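Local coordinates for sensor protein DivL (Caulobacter crescentus, PDB 4Q20), which catalyses phosphorylation of CtrA, is required for cell division and growth, and belongs to the membrane-bound histidine kinase family of two-component signalling, at residues D191-G196 and G246-C251; A205-R210 and V237-E242. One frame throughout, in Å; residues are numbered along the deposited sequence.

Contact 1 (D191-G196 and G246-C251); sequences DVSDTG and GSTFTC
Asp194 folds its carboxylate back over Ser247, its hydrogen-bonded partner on the neighbouring antiparallel strand. Its CG sits between the backbone N and the carbonyl carbon (chi1 61°), which brings OD2 to 3.4 Å from Ser247 CB. The two side chains meet through that methylene; Ser247 OG turns to Ser241 OG on the next strand, with which it makes a weak hydrogen bond. The other carboxylate oxygen, Asp194 OD1, accepts a weak bond from Gly196 N at 3.3 Å, which may help to fix the group's rotation. Glycine suits position 246 because its phi is positive (61°) and a CB there would run into Asp194 O; without one, Gly246 CA makes a CA-H...O contact with that oxygen at 3.2 Å.

On the same face, Val192 and Phe249 both rest on Leu163 of helix 153-170. Val192 N gives a 2.9 Å bond to Phe249 O, while Phe249 N returns one of 3.2 Å to Val192 O from 45° above the carbonyl plane. The opposite face carries polar residues: Asp191 and Thr250 lie alongside each other, Asp191 OD1 3.1 Å from Thr250 OG1, close enough for the hydroxyl to donate, although its proton has another acceptor within reach. Arg189 also salt-bridges Asp191 OD1.

Asp194 to Gly196 begin the DxGxG sequence of the G1 box. In related GHKL ATPases its aspartate recognises the adenine amino group, so strand pairing and the Gly196 contact probably hold the carboxylate where relatives bind adenine.

Contact 2 (A205-R210 and V237-E242); sequences AHIFDR and VALESE
Phe208 lays its ring over Val237, and the two side chains cross obliquely. From CB, which is directed toward strand 236-241, CG turns anti to the carbonyl carbon and beside the backbone N (chi1 -60°), sending the ring across to the strand. At the root of the ring, CG is 4.2 Å from Val237 CG2; CD2 lies slightly nearer, CD1 and CE2 nearer again, and CE1 and CZ each come to 3.6 Å from that same methyl. Val237 CG2 thus stands over the centre of the ring, 14° off its normal, in a CH-pi contact. At the edge, CE2 reaches 4.3 Å from Leu239 N, and CZ meets the backbone of Ala238.

The opposite face of the ring is covered toward its rim by Ile207 CG2, which also touches Leu239 CD2 at 3.7 Å where Ile207 and Leu239 cross at about a right angle. Beta-branched Val237 and Ile207 suit their places because each has a CG2 methyl close to its own backbone that can lie against a face of the ring. Lys227 of helix 222-232 also touches Phe208.

Ile207 and Phe208 are the central residues of a type I turn, so adjacent positions send both side chains toward the strand. Asp209 N to His206 O (3.1 Å) closes it, and His206 ND1 to Asp209 OD2 (3.0 Å) is a second link. Phe208 starts the FDRF sequence, which fits the F box of histidine kinases. Its attachment to the sheet is apolar, consistent with a loop seated by shape.

How the contacts relate
Both contacts belong to the GHKL ATPase domain and meet on one mixed sheet. Contact 1 joins two inner strands and is partly buried, whereas contact 2 lies nearer the surface, where a loop rests on 236-241, the outermost strand on that side. Strands 236-241 and 247-254 are neighbours, and Thr248 N to Glu240 O and Thr250 N to Ala238 O are probable backbone hydrogen bonds between them. Phe249 of contact 1 also touches Ile207 and Leu239 of contact 2. Backbone bonds hold the strand pair, with apolar Val192 and Phe249 turned to helix 153-170 and a polar row on the other face, while contact 2 rests on methyls and one phenyl ring. Along the chain, contact 2 is nested inside contact 1.

Contact 1 (D191-G196 and G246-C251)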
ATOM      1  N   ASP A 191      26.970  -3.606 -13.531  1.00 84.62           N
ATOM      2  CA  ASP A 191      27.225  -4.177 -12.206  1.00 83.83           C
ATOM      3  C   ASP A 191      26.826  -3.223 -11.089  1.00 85.99           C
ATOM      4  O   ASP A 191      26.951  -2.009 -11.233  1.00 88.12           O
ATOM      5  CB  ASP A 191      28.704  -4.574 -12.037  1.00 88.60           C
ATOM      6  CG  ASP A 191      29.286  -5.406 -13.166  1.00107.89           C
ATOM      7  OD1 ASP A 191      29.208  -6.651 -13.078  1.00107.76           O
ATOM      8  OD2 ASP A 191      29.890  -4.806 -14.111  1.00120.65           O
ATOM      9  N   VAL A 192      26.317  -3.769  -9.984  1.00 79.65           N
ATOM     10  CA  VAL A 192      25.954  -2.996  -8.796  1.00 79.78           C
ATOM     11  C   VAL A 192      26.584  -3.749  -7.621  1.00 86.46           C
ATOM     12  O   VAL A 192      26.061  -4.761  -7.133  1.00 85.56           O
ATOM     13  CB  VAL A 192      24.435  -2.691  -8.616  1.00 80.48           C
ATOM     14  CG1 VAL A 192      24.190  -1.926  -7.319  1.00 81.50           C
ATOM     15  CG2 VAL A 192      23.884  -1.910  -9.806  1.00 79.73           C
ATOM     16  N   SER A 193      27.772  -3.286  -7.243  1.00 86.49           N
ATOM     17  CA  SER A 193      28.601  -3.859  -6.191  1.00 87.06           C
ATOM     18  C   SER A 193      28.343  -3.145  -4.861  1.00 90.58           C
ATOM     19  O   SER A 193      28.023  -1.959  -4.842  1.00 89.87           O
ATOM     20  CB  SER A 193      30.065  -3.753  -6.588  1.00 91.79           C
ATOM     21  OG  SER A 193      30.908  -3.948  -5.465  1.00109.98           O
ATOM     22  N   ASP A 194      28.445  -3.874  -3.757  1.00 87.92           N
ATOM     23  CA  ASP A 194      28.254  -3.288  -2.437  1.00 91.03           C
ATOM     24  C   ASP A 194      29.255  -3.873  -1.458  1.00 97.14           C
ATOM     25  O   ASP A 194      29.637  -5.036  -1.581  1.00 94.54           O
ATOM     26  CB  ASP A 194      26.804  -3.421  -1.916  1.00 92.31           C
ATOM     27  CG  ASP A 194      26.261  -4.833  -1.747  1.00104.82           C
ATOM     28  OD1 ASP A 194      26.536  -5.454  -0.678  1.00106.77           O
ATOM     29  OD2 ASP A 194      25.468  -5.290  -2.643  1.00106.34           O
ATOM     30  N   THR A 195      29.686  -3.048  -0.487  1.00 98.64           N
ATOM     31  CA  THR A 195      30.657  -3.452   0.532  1.00102.83           C
ATOM     32  C   THR A 195      29.903  -3.886   1.796  1.00111.19           C
ATOM     33  O   THR A 195      30.439  -3.823   2.909  1.00115.92           O
ATOM     34  CB  THR A 195      31.681  -2.320   0.792  1.00109.24           C
ATOM     35  OG1 THR A 195      31.024  -1.210   1.414  1.00112.88           O
ATOM     36  CG2 THR A 195      32.410  -1.878  -0.474  1.00102.16           C
ATOM     37  N   GLY A 196      28.669  -4.331   1.602  1.00106.10           N
ATOM     38  CA  GLY A 196      27.807  -4.760   2.683  1.00108.81           C
ATOM     39  C   GLY A 196      28.032  -6.174   3.138  1.00117.20           C
ATOM     40  O   GLY A 196      29.070  -6.791   2.881  1.00117.05           O
ATOM     41  N   GLY A 246      31.172  -8.518   0.497  1.00116.93           N
ATOM     42  CA  GLY A 246      30.066  -7.821  -0.145  1.00111.09           C
ATOM     43  C   GLY A 246      29.282  -8.641  -1.155  1.00106.99           C
ATOM     44  O   GLY A 246      29.219  -9.865  -1.058  1.00106.20           O
ATOM     45  N   SER A 247      28.679  -7.964  -2.136  1.00 98.59           N
ATOM     46  CA  SER A 247      27.836  -8.573  -3.177  1.00 93.69           C
ATOM     47  C   SER A 247      27.927  -7.818  -4.493  1.00 90.23           C
ATOM     48  O   SER A 247      28.099  -6.602  -4.502  1.00 89.39           O
ATOM     49  CB  SER A 247      26.365  -8.580  -2.741  1.00 98.42           C
ATOM     50  OG  SER A 247      26.131  -9.169  -1.469  1.00117.12           O
ATOM     51  N   THR A 248      27.751  -8.526  -5.605  1.00 83.05           N
ATOM     52  CA  THR A 248      27.706  -7.918  -6.931  1.00 80.63           C
ATOM     53  C   THR A 248      26.576  -8.536  -7.702  1.00 80.50           C
ATOM     54  O   THR A 248      26.499  -9.761  -7.793  1.00 79.14           O
ATOM     55  CB  THR A 248      29.039  -8.043  -7.699  1.00 83.15           C
ATOM     56  OG1 THR A 248      30.111  -7.748  -6.811  1.00 97.01           O
ATOM     57  CG2 THR A 248      29.107  -7.119  -8.936  1.00 73.30           C
ATOM     58  N   PHE A 249      25.714  -7.682  -8.262  1.00 75.32           N
ATOM     59  CA  PHE A 249      24.601  -8.048  -9.130  1.00 72.78           C
ATOM     60  C   PHE A 249      24.956  -7.581 -10.529  1.00 78.06           C
ATOM     61  O   PHE A 249      25.226  -6.400 -10.739  1.00 78.97           O
ATOM     62  CB  PHE A 249      23.278  -7.417  -8.647  1.00 73.69           C
ATOM     63  CG  PHE A 249      22.636  -8.132  -7.480  1.00 75.71           C
ATOM     64  CD1 PHE A 249      22.966  -7.796  -6.170  1.00 80.06           C
ATOM     65  CD2 PHE A 249      21.716  -9.162  -7.689  1.00 77.49           C
ATOM     66  CE1 PHE A 249      22.384  -8.470  -5.085  1.00 82.08           C
ATOM     67  CE2 PHE A 249      21.131  -9.834  -6.603  1.00 81.09           C
ATOM     68  CZ  PHE A 249      21.458  -9.476  -5.309  1.00 80.96           C
ATOM     69  N   THR A 250      24.990  -8.501 -11.474  1.00 74.73           N
ATOM     70  CA  THR A 250      25.311  -8.166 -12.858  1.00 75.73           C
ATOM     71  C   THR A 250      24.113  -8.404 -13.763  1.00 79.88           C
ATOM     72  O   THR A 250      23.443  -9.431 -13.635  1.00 79.80           O
ATOM     73  CB  THR A 250      26.513  -9.003 -13.373  1.00 79.63           C
ATOM     74  OG1 THR A 250      27.532  -9.098 -12.363  1.00 82.55           O
ATOM     75  CG2 THR A 250      27.100  -8.452 -14.677  1.00 76.98           C
ATOM     76  N   CYS A 251      23.903  -7.491 -14.716  1.00 76.38           N
ATOM     77  CA  CYS A 251      22.916  -7.584 -15.789  1.00 76.45           C
ATOM     78  C   CYS A 251      23.692  -7.841 -17.038  1.00 78.19           C
ATOM     79  O   CYS A 251      24.509  -7.014 -17.422  1.00 80.35           O
ATOM     80  CB  CYS A 251      22.075  -6.315 -15.916  1.00 78.35           C
ATOM     81  SG  CYS A 251      21.203  -5.850 -14.403  1.00 82.08           S
TER

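Contact 2 (A205-R210 and V237-E242)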
ATOM      1  N   ALA A 205      20.849 -19.092  -4.062  1.00 92.92           N
ATOM      2  CA  ALA A 205      20.189 -19.826  -5.156  1.00 91.53           C
ATOM      3  C   ALA A 205      18.767 -19.311  -5.437  1.00 95.17           C
ATOM      4  O   ALA A 205      18.258 -19.493  -6.549  1.00 93.52           O
ATOM      5  CB  ALA A 205      20.142 -21.315  -4.841  1.00 94.81           C
ATOM      6  N   HIS A 206      18.128 -18.697  -4.425  1.00 92.22           N
ATOM      7  CA  HIS A 206      16.754 -18.196  -4.481  1.00 89.93           C
ATOM      8  C   HIS A 206      16.694 -16.665  -4.438  1.00 87.03           C
ATOM      9  O   HIS A 206      15.633 -16.103  -4.168  1.00 84.99           O
ATOM     10  CB  HIS A 206      15.965 -18.777  -3.290  1.00 94.51           C
ATOM     11  CG  HIS A 206      16.029 -20.271  -3.195  1.00101.84           C
ATOM     12  ND1 HIS A 206      15.314 -21.085  -4.061  1.00103.74           N
ATOM     13  CD2 HIS A 206      16.732 -21.056  -2.344  1.00108.03           C
ATOM     14  CE1 HIS A 206      15.604 -22.327  -3.710  1.00106.66           C
ATOM     15  NE2 HIS A 206      16.456 -22.361  -2.686  1.00109.58           N
ATOM     16  N   ILE A 207      17.812 -15.991  -4.709  1.00 80.63           N
ATOM     17  CA  ILE A 207      17.885 -14.540  -4.567  1.00 78.66           C
ATOM     18  C   ILE A 207      16.889 -13.800  -5.492  1.00 80.60           C
ATOM     19  O   ILE A 207      16.344 -12.786  -5.060  1.00 82.34           O
ATOM     20  CB  ILE A 207      19.354 -14.010  -4.685  1.00 80.16           C
ATOM     21  CG1 ILE A 207      19.516 -12.579  -4.119  1.00 80.19           C
ATOM     22  CG2 ILE A 207      19.933 -14.138  -6.082  1.00 76.90           C
ATOM     23  CD1 ILE A 207      19.352 -12.435  -2.573  1.00 84.16           C
ATOM     24  N   PHE A 208      16.586 -14.349  -6.692  1.00 73.85           N
ATOM     25  CA  PHE A 208      15.685 -13.741  -7.676  1.00 69.80           C
ATOM     26  C   PHE A 208      14.249 -14.313  -7.605  1.00 75.20           C
ATOM     27  O   PHE A 208      13.442 -14.064  -8.506  1.00 76.21           O
ATOM     28  CB  PHE A 208      16.268 -13.880  -9.095  1.00 69.61           C
ATOM     29  CG  PHE A 208      17.621 -13.216  -9.256  1.00 70.37           C
ATOM     30  CD1 PHE A 208      17.742 -11.824  -9.254  1.00 72.59           C
ATOM     31  CD2 PHE A 208      18.779 -13.982  -9.392  1.00 71.54           C
ATOM     32  CE1 PHE A 208      19.000 -11.215  -9.379  1.00 74.13           C
ATOM     33  CE2 PHE A 208      20.025 -13.371  -9.560  1.00 74.30           C
ATOM     34  CZ  PHE A 208      20.128 -11.992  -9.525  1.00 73.20           C
ATOM     35  N   ASP A 209      13.918 -15.029  -6.517  1.00 72.49           N
ATOM     36  CA  ASP A 209      12.577 -15.562  -6.265  1.00 73.45           C
ATOM     37  C   ASP A 209      11.749 -14.513  -5.557  1.00 78.06           C
ATOM     38  O   ASP A 209      12.278 -13.733  -4.765  1.00 79.15           O
ATOM     39  CB  ASP A 209      12.624 -16.845  -5.410  1.00 78.82           C
ATOM     40  CG  ASP A 209      13.411 -18.035  -5.957  1.00 96.49           C
ATOM     41  OD1 ASP A 209      14.004 -17.916  -7.071  1.00 97.97           O
ATOM     42  OD2 ASP A 209      13.436 -19.085  -5.280  1.00105.92           O
ATOM     43  N   ARG A 210      10.454 -14.476  -5.861  1.00 75.02           N
ATOM     44  CA  ARG A 210       9.474 -13.552  -5.307  1.00 74.84           C
ATOM     45  C   ARG A 210       9.300 -13.765  -3.844  1.00 84.03           C
ATOM     46  O   ARG A 210       9.064 -14.905  -3.417  1.00 85.68           O
ATOM     47  CB  ARG A 210       8.112 -13.756  -5.983  1.00 72.74           C
ATOM     48  CG  ARG A 210       8.207 -13.827  -7.477  1.00 79.26           C
ATOM     49  CD  ARG A 210       6.848 -13.986  -8.060  1.00 82.77           C
ATOM     50  NE  ARG A 210       6.918 -14.127  -9.509  1.00 85.62           N
ATOM     51  CZ  ARG A 210       5.958 -13.723 -10.326  1.00103.34           C
ATOM     52  NH1 ARG A 210       4.856 -13.157  -9.840  1.00 89.13           N
ATOM     53  NH2 ARG A 210       6.080 -13.891 -11.634  1.00 96.52           N
ATOM     54  N   VAL A 237      20.650 -12.326 -15.423  1.00 68.40           N
ATOM     55  CA  VAL A 237      21.199 -11.671 -14.229  1.00 68.40           C
ATOM     56  C   VAL A 237      21.963 -12.676 -13.412  1.00 73.35           C
ATOM     57  O   VAL A 237      21.706 -13.862 -13.490  1.00 73.71           O
ATOM     58  CB  VAL A 237      20.136 -10.931 -13.357  1.00 72.32           C
ATOM     59  CG1 VAL A 237      19.589  -9.738 -14.083  1.00 72.26           C
ATOM     60  CG2 VAL A 237      18.995 -11.848 -12.944  1.00 72.71           C
ATOM     61  N   ALA A 238      22.905 -12.196 -12.629  1.00 72.15           N
ATOM     62  CA  ALA A 238      23.741 -13.035 -11.779  1.00 72.72           C
ATOM     63  C   ALA A 238      24.064 -12.322 -10.467  1.00 78.25           C
ATOM     64  O   ALA A 238      24.011 -11.095 -10.391  1.00 75.34           O
ATOM     65  CB  ALA A 238      25.021 -13.402 -12.508  1.00 73.87           C
ATOM     66  N   LEU A 239      24.337 -13.117  -9.427  1.00 78.83           N
ATOM     67  CA  LEU A 239      24.760 -12.661  -8.117  1.00 80.01           C
ATOM     68  C   LEU A 239      26.092 -13.315  -7.756  1.00 86.28           C
ATOM     69  O   LEU A 239      26.211 -14.538  -7.767  1.00 84.44           O
ATOM     70  CB  LEU A 239      23.708 -12.934  -7.019  1.00 79.99           C
ATOM     71  CG  LEU A 239      24.207 -12.774  -5.561  1.00 86.30           C
ATOM     72  CD1 LEU A 239      24.594 -11.304  -5.230  1.00 84.93           C
ATOM     73  CD2 LEU A 239      23.232 -13.386  -4.558  1.00 90.31           C
ATOM     74  N   GLU A 240      27.087 -12.475  -7.450  1.00 87.87           N
ATOM     75  CA  GLU A 240      28.400 -12.887  -6.960  1.00 91.75           C
ATOM     76  C   GLU A 240      28.488 -12.402  -5.532  1.00 98.03           C
ATOM     77  O   GLU A 240      28.462 -11.191  -5.301  1.00 95.06           O
ATOM     78  CB  GLU A 240      29.545 -12.350  -7.830  1.00 94.33           C
ATOM     79  CG  GLU A 240      30.779 -13.242  -7.751  1.00113.99           C
ATOM     80  CD  GLU A 240      32.073 -12.663  -8.296  1.00151.04           C
ATOM     81  OE1 GLU A 240      32.383 -11.486  -7.992  1.00155.59           O
ATOM     82  OE2 GLU A 240      32.809 -13.411  -8.979  1.00151.76           O
ATOM     83  N   SER A 241      28.479 -13.336  -4.566  1.00100.75           N
ATOM     84  CA  SER A 241      28.482 -12.946  -3.163  1.00105.04           C
ATOM     85  C   SER A 241      29.312 -13.844  -2.275  1.00119.91           C
ATOM     86  O   SER A 241      29.513 -15.022  -2.554  1.00121.48           O
ATOM     87  CB  SER A 241      27.061 -12.898  -2.612  1.00106.14           C
ATOM     88  OG  SER A 241      27.056 -12.390  -1.286  1.00112.38           O
ATOM     89  N   GLU A 242      29.756 -13.255  -1.167  1.00123.61           N
ATOM     90  CA  GLU A 242      30.498 -13.870  -0.079  1.00129.61           C
ATOM     91  C   GLU A 242      30.186 -13.046   1.193  1.00141.38           C
ATOM     92  O   GLU A 242      30.468 -11.841   1.177  1.00141.02           O
ATOM     93  CB  GLU A 242      32.004 -13.934  -0.396  1.00132.51           C
ATOM     94  CG  GLU A 242      32.752 -14.941   0.459  1.00145.91           C
ATOM     95  CD  GLU A 242      33.048 -14.492   1.879  1.00167.56           C
ATOM     96  OE1 GLU A 242      33.938 -13.628   2.057  1.00169.74           O
ATOM     97  OE2 GLU A 242      32.377 -14.986   2.814  1.00154.20           O
TER